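Local coordinates for protein (R)-specific enoyl-CoA hydratase (Pseudomonas aeruginosa, PDB 5CPG) that catalyses the (R)-specific hydration of trans-2-enoyl-CoA to (R)-3-hydroxyacyl-CoA, as a hot-dog-fold hydratase of the MaoC family, at residues A9-G14 against V74-G79; N39-D44 against A49-K54; A65-A70 against L83-R88; E104-L109 against A117-N122. All coordinates share one frame; numbering follows the deposited sequence.

Contact 1 of 4, residues A9-G14 against V74-G79; sequences AELEVG and VLPGPG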
# COMPACT_ATOMS: atom_id res chain seq x y z
N ALA A 9 -14.06 -2.58 -23.18
CA ALA A 9 -14.52 -3.40 -24.30
C ALA A 9 -13.47 -4.40 -24.76
O ALA A 9 -13.81 -5.49 -25.21
CB ALA A 9 -14.94 -2.51 -25.45
N GLU A 10 -12.19 -4.04 -24.64
CA GLU A 10 -11.13 -4.94 -25.06
C GLU A 10 -10.74 -5.95 -23.99
O GLU A 10 -10.17 -6.99 -24.29
CB GLU A 10 -9.90 -4.12 -25.49
CG GLU A 10 -10.23 -3.05 -26.50
CD GLU A 10 -9.03 -2.22 -26.92
OE1 GLU A 10 -7.87 -2.67 -26.73
OE2 GLU A 10 -9.26 -1.10 -27.45
N LEU A 11 -10.99 -5.66 -22.73
CA LEU A 11 -10.69 -6.63 -21.69
C LEU A 11 -11.48 -7.92 -21.88
O LEU A 11 -12.63 -7.85 -22.28
CB LEU A 11 -11.04 -6.05 -20.31
CG LEU A 11 -10.11 -4.93 -19.87
CD1 LEU A 11 -10.69 -4.31 -18.60
CD2 LEU A 11 -8.77 -5.54 -19.59
N GLU A 12 -10.88 -9.06 -21.56
CA GLU A 12 -11.59 -10.34 -21.56
C GLU A 12 -11.34 -11.08 -20.29
O GLU A 12 -10.23 -11.03 -19.76
CB GLU A 12 -11.12 -11.23 -22.73
CG GLU A 12 -11.42 -10.64 -24.06
CD GLU A 12 -10.95 -11.53 -25.20
OE1 GLU A 12 -10.98 -12.78 -25.04
OE2 GLU A 12 -10.55 -10.97 -26.24
N VAL A 13 -12.34 -11.81 -19.83
CA VAL A 13 -12.16 -12.68 -18.69
C VAL A 13 -11.03 -13.65 -19.00
O VAL A 13 -10.99 -14.21 -20.10
CB VAL A 13 -13.45 -13.45 -18.37
CG1 VAL A 13 -13.19 -14.49 -17.31
CG2 VAL A 13 -14.55 -12.49 -17.97
N GLY A 14 -10.13 -13.85 -18.03
CA GLY A 14 -8.97 -14.71 -18.22
C GLY A 14 -7.71 -14.03 -18.74
O GLY A 14 -6.63 -14.64 -18.69
N VAL A 74 -0.39 -1.17 -16.23
CA VAL A 74 -0.28 -2.32 -17.16
C VAL A 74 -1.66 -2.82 -17.55
O VAL A 74 -1.98 -2.79 -18.73
CB VAL A 74 0.54 -3.48 -16.58
CG1 VAL A 74 0.65 -4.60 -17.61
CG2 VAL A 74 1.95 -3.01 -16.21
N LEU A 75 -2.48 -3.26 -16.58
CA LEU A 75 -3.79 -3.82 -16.93
C LEU A 75 -4.87 -3.48 -15.88
O LEU A 75 -4.80 -3.96 -14.75
CB LEU A 75 -3.69 -5.33 -17.09
CG LEU A 75 -4.95 -6.11 -17.50
CD1 LEU A 75 -5.26 -5.86 -18.98
CD2 LEU A 75 -4.92 -7.64 -17.20
N PRO A 76 -5.88 -2.69 -16.27
CA PRO A 76 -6.08 -2.10 -17.61
C PRO A 76 -5.21 -0.90 -17.94
O PRO A 76 -5.18 -0.46 -19.07
CB PRO A 76 -7.58 -1.69 -17.60
CG PRO A 76 -8.15 -2.33 -16.37
CD PRO A 76 -7.02 -2.38 -15.40
N GLY A 77 -4.53 -0.33 -16.95
CA GLY A 77 -3.63 0.77 -17.24
C GLY A 77 -4.25 2.14 -17.12
O GLY A 77 -5.25 2.33 -16.41
N PRO A 78 -3.68 3.14 -17.81
CA PRO A 78 -4.17 4.51 -17.62
C PRO A 78 -5.68 4.72 -17.80
O PRO A 78 -6.26 4.18 -18.73
CB PRO A 78 -3.39 5.30 -18.67
CG PRO A 78 -2.10 4.57 -18.75
CD PRO A 78 -2.43 3.10 -18.59
N GLY A 79 -6.31 5.46 -16.89
CA GLY A 79 -7.73 5.71 -16.92
C GLY A 79 -8.56 4.84 -15.97
O GLY A 79 -9.73 5.04 -15.84

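Contact 2 of 4, residues N39-D44 against A49-K54; sequences NPVHLD and ATTQFK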
# COMPACT_ATOMS: atom_id res chain seq x y z
N ASN A 39 9.63 0.59 11.75
CA ASN A 39 10.02 -0.59 12.52
C ASN A 39 11.39 -1.05 12.05
O ASN A 39 11.63 -1.12 10.85
CB ASN A 39 9.02 -1.72 12.34
CG ASN A 39 7.93 -1.68 13.38
OD1 ASN A 39 8.14 -2.11 14.52
ND2 ASN A 39 6.77 -1.15 13.01
N PRO A 40 12.29 -1.33 12.99
CA PRO A 40 13.70 -1.48 12.59
C PRO A 40 13.99 -2.76 11.81
O PRO A 40 15.03 -2.83 11.14
CB PRO A 40 14.45 -1.45 13.93
CG PRO A 40 13.39 -1.84 14.96
CD PRO A 40 12.13 -1.18 14.44
N VAL A 41 13.08 -3.74 11.81
CA VAL A 41 13.35 -4.95 11.05
C VAL A 41 13.31 -4.66 9.54
O VAL A 41 13.82 -5.45 8.73
CB VAL A 41 12.35 -6.07 11.38
CG1 VAL A 41 10.98 -5.79 10.67
CG2 VAL A 41 12.90 -7.41 10.98
N HIS A 42 12.69 -3.53 9.15
CA HIS A 42 12.70 -3.10 7.75
C HIS A 42 13.85 -2.18 7.37
O HIS A 42 14.11 -1.97 6.18
CB HIS A 42 11.39 -2.37 7.44
CG HIS A 42 10.17 -3.13 7.84
ND1 HIS A 42 9.85 -4.37 7.34
CD2 HIS A 42 9.18 -2.81 8.72
CE1 HIS A 42 8.72 -4.79 7.88
NE2 HIS A 42 8.29 -3.86 8.72
N LEU A 43 14.56 -1.63 8.36
CA LEU A 43 15.50 -0.57 8.09
C LEU A 43 16.92 -0.77 8.59
O LEU A 43 17.85 -0.36 7.94
CB LEU A 43 14.98 0.76 8.67
CG LEU A 43 13.75 1.33 7.93
CD1 LEU A 43 13.16 2.54 8.66
CD2 LEU A 43 14.09 1.69 6.49
N ASP A 44 17.05 -1.38 9.76
CA ASP A 44 18.30 -1.45 10.53
C ASP A 44 18.90 -2.84 10.40
O ASP A 44 18.37 -3.79 10.94
CB ASP A 44 18.01 -1.12 12.01
CG ASP A 44 19.27 -1.01 12.88
OD1 ASP A 44 20.24 -1.74 12.64
OD2 ASP A 44 19.27 -0.21 13.83
N ALA A 49 19.54 -8.41 12.11
CA ALA A 49 20.45 -9.56 12.27
C ALA A 49 20.13 -10.32 13.57
O ALA A 49 20.42 -11.52 13.69
CB ALA A 49 21.89 -9.10 12.26
N THR A 50 19.52 -9.61 14.53
CA THR A 50 19.20 -10.22 15.85
C THR A 50 17.86 -10.93 15.87
O THR A 50 17.52 -11.60 16.85
CB THR A 50 19.20 -9.17 17.00
OG1 THR A 50 18.03 -8.32 16.94
CG2 THR A 50 20.45 -8.32 16.92
N THR A 51 17.10 -10.79 14.79
CA THR A 51 15.79 -11.40 14.67
C THR A 51 15.80 -12.74 14.01
O THR A 51 16.81 -13.16 13.44
CB THR A 51 14.83 -10.51 13.83
OG1 THR A 51 15.20 -10.62 12.44
CG2 THR A 51 14.88 -9.07 14.28
N GLN A 52 14.65 -13.42 14.05
CA GLN A 52 14.52 -14.74 13.43
C GLN A 52 14.78 -14.72 11.94
O GLN A 52 15.18 -15.74 11.41
CB GLN A 52 13.13 -15.32 13.67
CG GLN A 52 12.05 -14.52 13.01
CD GLN A 52 10.69 -15.03 13.36
OE1 GLN A 52 10.48 -16.23 13.51
NE2 GLN A 52 9.74 -14.11 13.51
N PHE A 53 14.59 -13.58 11.27
CA PHE A 53 14.81 -13.52 9.83
C PHE A 53 16.29 -13.35 9.45
O PHE A 53 16.65 -13.57 8.29
CB PHE A 53 13.98 -12.38 9.20
CG PHE A 53 12.51 -12.42 9.55
CD1 PHE A 53 11.63 -13.27 8.89
CD2 PHE A 53 12.00 -11.59 10.55
CE1 PHE A 53 10.28 -13.31 9.22
CE2 PHE A 53 10.64 -11.61 10.89
CZ PHE A 53 9.79 -12.48 10.22
N LYS A 54 17.12 -12.92 10.40
CA LYS A 54 18.57 -12.76 10.20
C LYS A 54 18.98 -11.66 9.24
O LYS A 54 20.16 -11.42 9.04
CB LYS A 54 19.19 -14.09 9.72
CG LYS A 54 18.92 -15.26 10.64
CD LYS A 54 19.55 -15.05 11.99
CE LYS A 54 19.28 -16.26 12.86
NZ LYS A 54 19.99 -16.21 14.18

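Contact 3 of 4, residues A65-A70 against L83-R88; sequences ALISAA and LGQTLR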
# COMPACT_ATOMS: atom_id res chain seq x y z
N ALA A 65 1.21 -1.87 -2.75
CA ALA A 65 1.73 -0.85 -3.62
C ALA A 65 2.04 -1.35 -5.03
O ALA A 65 1.68 -0.72 -6.03
CB ALA A 65 2.98 -0.21 -2.98
N LEU A 66 2.73 -2.48 -5.12
CA LEU A 66 3.10 -3.04 -6.43
C LEU A 66 1.86 -3.45 -7.23
O LEU A 66 1.78 -3.18 -8.40
CB LEU A 66 4.04 -4.25 -6.23
CG LEU A 66 5.37 -3.84 -5.59
CD1 LEU A 66 6.18 -5.09 -5.30
CD2 LEU A 66 6.14 -2.90 -6.55
N ILE A 67 0.90 -4.10 -6.56
CA ILE A 67 -0.36 -4.46 -7.19
C ILE A 67 -1.04 -3.22 -7.78
O ILE A 67 -1.50 -3.25 -8.92
CB ILE A 67 -1.31 -5.15 -6.20
CG1 ILE A 67 -0.82 -6.59 -5.97
CG2 ILE A 67 -2.75 -5.16 -6.71
CD1 ILE A 67 -1.47 -7.30 -4.74
N SER A 68 -1.09 -2.14 -7.00
CA SER A 68 -1.82 -0.95 -7.48
C SER A 68 -1.14 -0.37 -8.70
O SER A 68 -1.82 0.12 -9.61
CB SER A 68 -1.95 0.12 -6.39
OG SER A 68 -0.69 0.68 -6.07
N ALA A 69 0.19 -0.42 -8.73
CA ALA A 69 0.92 0.13 -9.89
C ALA A 69 0.71 -0.78 -11.13
O ALA A 69 0.63 -0.28 -12.26
CB ALA A 69 2.41 0.31 -9.57
N ALA A 70 0.64 -2.09 -10.91
CA ALA A 70 0.39 -3.01 -12.04
C ALA A 70 -0.94 -2.69 -12.66
O ALA A 70 -1.09 -2.66 -13.87
CB ALA A 70 0.40 -4.46 -11.57
N LEU A 83 -11.53 0.96 -7.00
CA LEU A 83 -12.68 0.97 -6.10
C LEU A 83 -12.41 0.21 -4.82
O LEU A 83 -12.90 0.60 -3.78
CB LEU A 83 -13.91 0.40 -6.78
CG LEU A 83 -14.30 1.16 -8.03
CD1 LEU A 83 -15.44 0.43 -8.66
CD2 LEU A 83 -14.75 2.56 -7.64
N GLY A 84 -11.69 -0.92 -4.90
CA GLY A 84 -11.44 -1.70 -3.69
C GLY A 84 -10.31 -2.70 -3.90
O GLY A 84 -10.00 -3.07 -5.06
N GLN A 85 -9.75 -3.16 -2.79
CA GLN A 85 -8.70 -4.17 -2.87
C GLN A 85 -8.73 -5.03 -1.65
O GLN A 85 -8.77 -4.52 -0.50
CB GLN A 85 -7.33 -3.47 -3.01
CG GLN A 85 -6.13 -4.39 -2.92
CD GLN A 85 -5.95 -5.20 -4.21
OE1 GLN A 85 -5.85 -4.63 -5.28
NE2 GLN A 85 -5.92 -6.53 -4.09
N THR A 86 -8.61 -6.34 -1.87
CA THR A 86 -8.42 -7.26 -0.76
C THR A 86 -7.04 -7.89 -0.84
O THR A 86 -6.58 -8.19 -1.90
CB THR A 86 -9.52 -8.33 -0.75
OG1 THR A 86 -10.78 -7.66 -0.71
CG2 THR A 86 -9.40 -9.26 0.45
N LEU A 87 -6.42 -8.04 0.29
CA LEU A 87 -5.08 -8.62 0.36
C LEU A 87 -5.01 -9.68 1.43
O LEU A 87 -5.44 -9.47 2.58
CB LEU A 87 -4.03 -7.52 0.66
CG LEU A 87 -3.96 -6.43 -0.39
CD1 LEU A 87 -3.17 -5.22 0.18
CD2 LEU A 87 -3.23 -6.93 -1.63
N ARG A 88 -4.43 -10.82 1.09
CA ARG A 88 -4.09 -11.77 2.16
C ARG A 88 -2.58 -11.97 2.07
O ARG A 88 -2.05 -12.27 1.00
CB ARG A 88 -4.85 -13.07 1.98
CG ARG A 88 -6.36 -12.86 2.03
CD ARG A 88 -7.18 -14.08 1.61
NE ARG A 88 -7.17 -14.37 0.17
CZ ARG A 88 -7.98 -13.78 -0.73
NH1 ARG A 88 -8.85 -12.82 -0.37
NH2 ARG A 88 -7.92 -14.13 -1.99

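Contact 4 of 4, residues E104-L109 against A117-N122; sequences EVLEKL and ATRVFN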
# COMPACT_ATOMS: atom_id res chain seq x y z
N GLU A 104 -5.18 -11.00 -13.17
CA GLU A 104 -6.03 -11.76 -14.09
C GLU A 104 -7.46 -11.21 -14.06
O GLU A 104 -8.01 -11.04 -12.99
CB GLU A 104 -6.07 -13.23 -13.69
CG GLU A 104 -6.88 -14.07 -14.71
CD GLU A 104 -7.03 -15.53 -14.28
OE1 GLU A 104 -6.26 -15.99 -13.40
OE2 GLU A 104 -7.94 -16.22 -14.81
N VAL A 105 -8.05 -10.97 -15.23
CA VAL A 105 -9.44 -10.49 -15.26
C VAL A 105 -10.40 -11.63 -14.86
O VAL A 105 -10.41 -12.69 -15.50
CB VAL A 105 -9.84 -9.95 -16.64
CG1 VAL A 105 -11.34 -9.59 -16.62
CG2 VAL A 105 -8.96 -8.74 -17.08
N LEU A 106 -11.16 -11.45 -13.77
CA LEU A 106 -12.02 -12.53 -13.27
C LEU A 106 -13.45 -12.37 -13.79
O LEU A 106 -14.10 -13.34 -14.17
CB LEU A 106 -12.06 -12.59 -11.74
CG LEU A 106 -10.80 -12.97 -10.96
CD1 LEU A 106 -11.07 -12.91 -9.49
CD2 LEU A 106 -10.32 -14.42 -11.35
N GLU A 107 -13.93 -11.13 -13.80
CA GLU A 107 -15.31 -10.82 -14.15
C GLU A 107 -15.39 -9.44 -14.77
O GLU A 107 -14.73 -8.54 -14.28
CB GLU A 107 -16.22 -10.86 -12.92
CG GLU A 107 -16.17 -12.15 -12.11
CD GLU A 107 -16.87 -12.07 -10.77
OE1 GLU A 107 -17.96 -11.46 -10.68
OE2 GLU A 107 -16.33 -12.62 -9.80
N LYS A 108 -16.22 -9.28 -15.80
CA LYS A 108 -16.62 -7.96 -16.27
C LYS A 108 -18.05 -7.69 -15.79
O LYS A 108 -18.93 -8.54 -15.95
CB LYS A 108 -16.51 -7.87 -17.77
CG LYS A 108 -15.03 -7.88 -18.22
CD LYS A 108 -14.88 -7.97 -19.74
CE LYS A 108 -15.53 -6.79 -20.45
NZ LYS A 108 -15.20 -6.81 -21.91
N LEU A 109 -18.26 -6.52 -15.21
CA LEU A 109 -19.47 -6.22 -14.45
C LEU A 109 -20.10 -4.89 -14.91
O LEU A 109 -19.50 -4.12 -15.67
CB LEU A 109 -19.14 -6.14 -12.96
CG LEU A 109 -18.54 -7.38 -12.31
CD1 LEU A 109 -17.94 -7.07 -10.95
CD2 LEU A 109 -19.59 -8.46 -12.13
N ALA A 117 -8.09 -10.58 -10.31
CA ALA A 117 -7.31 -11.32 -9.33
C ALA A 117 -5.94 -10.64 -9.23
O ALA A 117 -5.43 -10.18 -10.25
CB ALA A 117 -7.15 -12.78 -9.75
N THR A 118 -5.37 -10.54 -8.03
CA THR A 118 -4.10 -9.83 -7.84
C THR A 118 -3.20 -10.70 -6.98
O THR A 118 -3.33 -10.72 -5.77
CB THR A 118 -4.31 -8.43 -7.19
OG1 THR A 118 -4.93 -8.60 -5.91
CG2 THR A 118 -5.23 -7.56 -8.05
N ARG A 119 -2.32 -11.48 -7.61
CA ARG A 119 -1.48 -12.42 -6.90
C ARG A 119 -0.03 -11.96 -6.96
O ARG A 119 0.35 -11.33 -7.96
CB ARG A 119 -1.58 -13.83 -7.51
CG ARG A 119 -3.05 -14.29 -7.71
CD ARG A 119 -3.16 -15.45 -8.71
NE ARG A 119 -4.58 -15.77 -9.00
CZ ARG A 119 -5.12 -15.82 -10.22
NH1 ARG A 119 -4.40 -15.63 -11.31
NH2 ARG A 119 -6.41 -16.12 -10.34
N VAL A 120 0.74 -12.27 -5.94
CA VAL A 120 2.16 -11.90 -5.95
C VAL A 120 2.98 -13.13 -5.59
O VAL A 120 2.68 -13.82 -4.62
CB VAL A 120 2.52 -10.77 -4.94
CG1 VAL A 120 4.00 -10.35 -5.13
CG2 VAL A 120 1.61 -9.58 -5.13
N PHE A 121 4.01 -13.37 -6.40
CA PHE A 121 4.91 -14.51 -6.20
C PHE A 121 6.33 -14.05 -6.05
O PHE A 121 6.71 -13.05 -6.65
CB PHE A 121 4.84 -15.47 -7.39
CG PHE A 121 3.47 -16.02 -7.64
CD1 PHE A 121 2.61 -15.35 -8.47
CD2 PHE A 121 3.04 -17.18 -7.00
CE1 PHE A 121 1.31 -15.81 -8.71
CE2 PHE A 121 1.71 -17.67 -7.23
CZ PHE A 121 0.87 -16.98 -8.09
N ASN A 122 7.11 -14.82 -5.31
CA ASN A 122 8.52 -14.51 -5.18
C ASN A 122 9.34 -15.32 -6.18
O ASN A 122 8.79 -16.07 -6.99
CB ASN A 122 9.01 -14.73 -3.74
CG ASN A 122 8.94 -16.20 -3.29
OD1 ASN A 122 8.87 -17.11 -4.10
ND2 ASN A 122 8.97 -16.41 -1.98

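Contact 1 of 4, residues A9-G14 against V74-G79
L75 is the first residue of 74-79 to meet 9-14: its CD1 methyl lies 3.6 Å from CD2 of L11. The two leucines run past one another in opposite directions, so they touch flank to flank through one methyl each. CG of L75 stands opposite the backbone N (chi1 -178°), which carries the branched end back to L11 although its CA-CB bond does not aim there. The peptide bond that follows is cis and delivers P76 with its ring directed at the same leucine. Here the second branch of L11 is used: CD1 sits 3.9 Å from P76 CG and 4.2 Å from P76 CB, the side chain crossing the pyrrolidine at about a right angle. L11 thus forks over two consecutive residues, one methyl to each, in a wholly apolar contact that no hydrogen bond crosses.

In the hot-dog fold this is where the loop leaving the central helix 62-73 for strand 81-89 meets the loop leading into strand 16-22. L11 also rests on V105 and V114, and L75 on L103 and M116, so the leucine pair packs against residues of strands 98-109 and 113-121.

Past P76 the chain turns away from L11, and there the carbonyl of P78 is bonded by ND2 of N5, while the P78 ring packs on N39 of the second subunit.

Contact 2 of 4, residues N39-D44 against A49-K54
The backbones of 39-44 and 49-54 come nearest at V41 and T51, whose CA atoms are 7.8 Å apart, one in a short irregular helical turn and the other at the head of a type I turn, T51 to K54. Methyl groups make the contact. V41 CG2 meets T51 CG2 at 4.2 Å, the two side chains crossing at roughly a right angle, and the same V41 methyl lies 4.3 Å from CD2 of the F53 ring. In V41 a chi1 of 77° sets CG1 between the backbone N and the carbonyl carbon, 3.7 Å above the centre of the H42 ring, and leaves CG2 anti to the N, facing 49-54.

T51 separates its two branches. Its methyl goes to V41, whereas OG1 turns back into its own chain: it receives the N-H of F53 at 3.2 Å, forming an ST turn, and donates to the carbonyl of A48.

The sequence N39-P40-V41-H42 fits the hydratase 2 motif, and the two loops flanking helix 45-49 are probably part of the overhang of (R)-hydratases. H42 ND1 bonds to the carbonyl of I57, and its ring stacks on H59.

With the T51 hydroxyl held by F53 N and A48 O, the contact is a small apolar one with no hydrogen bond across it, so it sets little directional constraint.

Contact 3 of 4, residues A65-A70 against L83-R88
The central helix of the hot-dog fold lies in the curve of its sheet, and I67 is the residue through which segment 65-70 reaches strand 83-88. Both of its branches are engaged. The CG2 methyl sits 3.5 Å from OE1 of Q85 and 4.1 Å from its CD, and CD1 meets L87 CD2 at 3.6 Å. Q85 and L87, two apart on the strand, point from the same face toward the helix, and I67 straddles them. Its longer arm slides past L87 in the opposite sense, methyl to methyl, whereas its contact with the amide is an oblique crossing.

Q85 is buried, and its bonds hold the amide in place. A bend at chi2 (75°) folds the chain back so that NE2 reaches the carbonyl of the next residue, T86 O, at 2.8 Å with an N-H...O angle of 158°. The acceptor lies near the amide plane, but the NE2 donor stands well above the plane of the T86 carbonyl. NE2 bonds T118 OG1 as well, and OE1 receives the Y82 hydroxyl, so this buried amide has partners at both ends.

I67 also packs on T118 and V120 of strand 113-121, while L66 and A70 lie on strand 98-109. Residues 84-88 pair antiparallel with a strand of the second subunit, so the sheet continues across the dimer.

Contact 4 of 4, residues E104-L109 against A117-N122
R119 grips E104 by the end of its guanidinium, both nitrogens converging on one oxygen: NH1 is 2.8 Å and NH2 3.1 Å from E104 OE1. The oxygen lies in the guanidinium plane, but the carboxylate is turned 64° from it. NH1 comes nearly in line with the C-O bond of the acid, and NH2 arrives from above the carboxylate plane. E104 places OE1 there with CG anti to its backbone N (chi1 -176°) and the chain extended beyond, and R119, extended from CG to NE, reaches back along its strand. NH1 also forms a salt bridge with E102, so two acids share the arginine, which would be expected to keep its positive charge.

Beneath the ion pair, the backbones of E104 and A117 form an antiparallel hydrogen-bonded pair. E104 N donates to A117 O at 3.0 Å, and A117 N returns a bond to E104 O at 2.7 Å. Both side chains emerge on one face of the sheet, their CB atoms 4.1 Å apart. The methyl of A117 lies 3.4 Å above the guanidinium plane of R119, toward its rim, and so backs the group that holds E104. On another flank of this methyl, L106 drapes its isobutyl group, with CG 3.9 Å from A117 CB.

Toward the turn, L106 and E107 together face R115, a classic beta bulge in the hairpin of strands 98-109 and 113-121. The axes of 104-109 and 117-121 run 146° apart, and the hairpin contributes two neighbouring strands to the antiparallel hot-dog sheet.

Overall arrangement
Contacts 1 and 3 are buried and contact 4 partly so, whereas contact 2 lies on the surface, its centre about 39 Å from that of contact 1 across the chain's centre. Contacts 3 and 4 reach the same sheet and meet at T118. Contact 1 adjoins both, tied to contact 3 by L75 N to A70 O and to contact 4 by G14 N to V105 O and L11 O to K108 NZ. Chemistry follows place: leucine and proline between loops in contact 1, isoleucine against leucine and a bonded amide in contact 3, paired backbone beneath an ion pair in contact 4, and sparse methyl touches in contact 2.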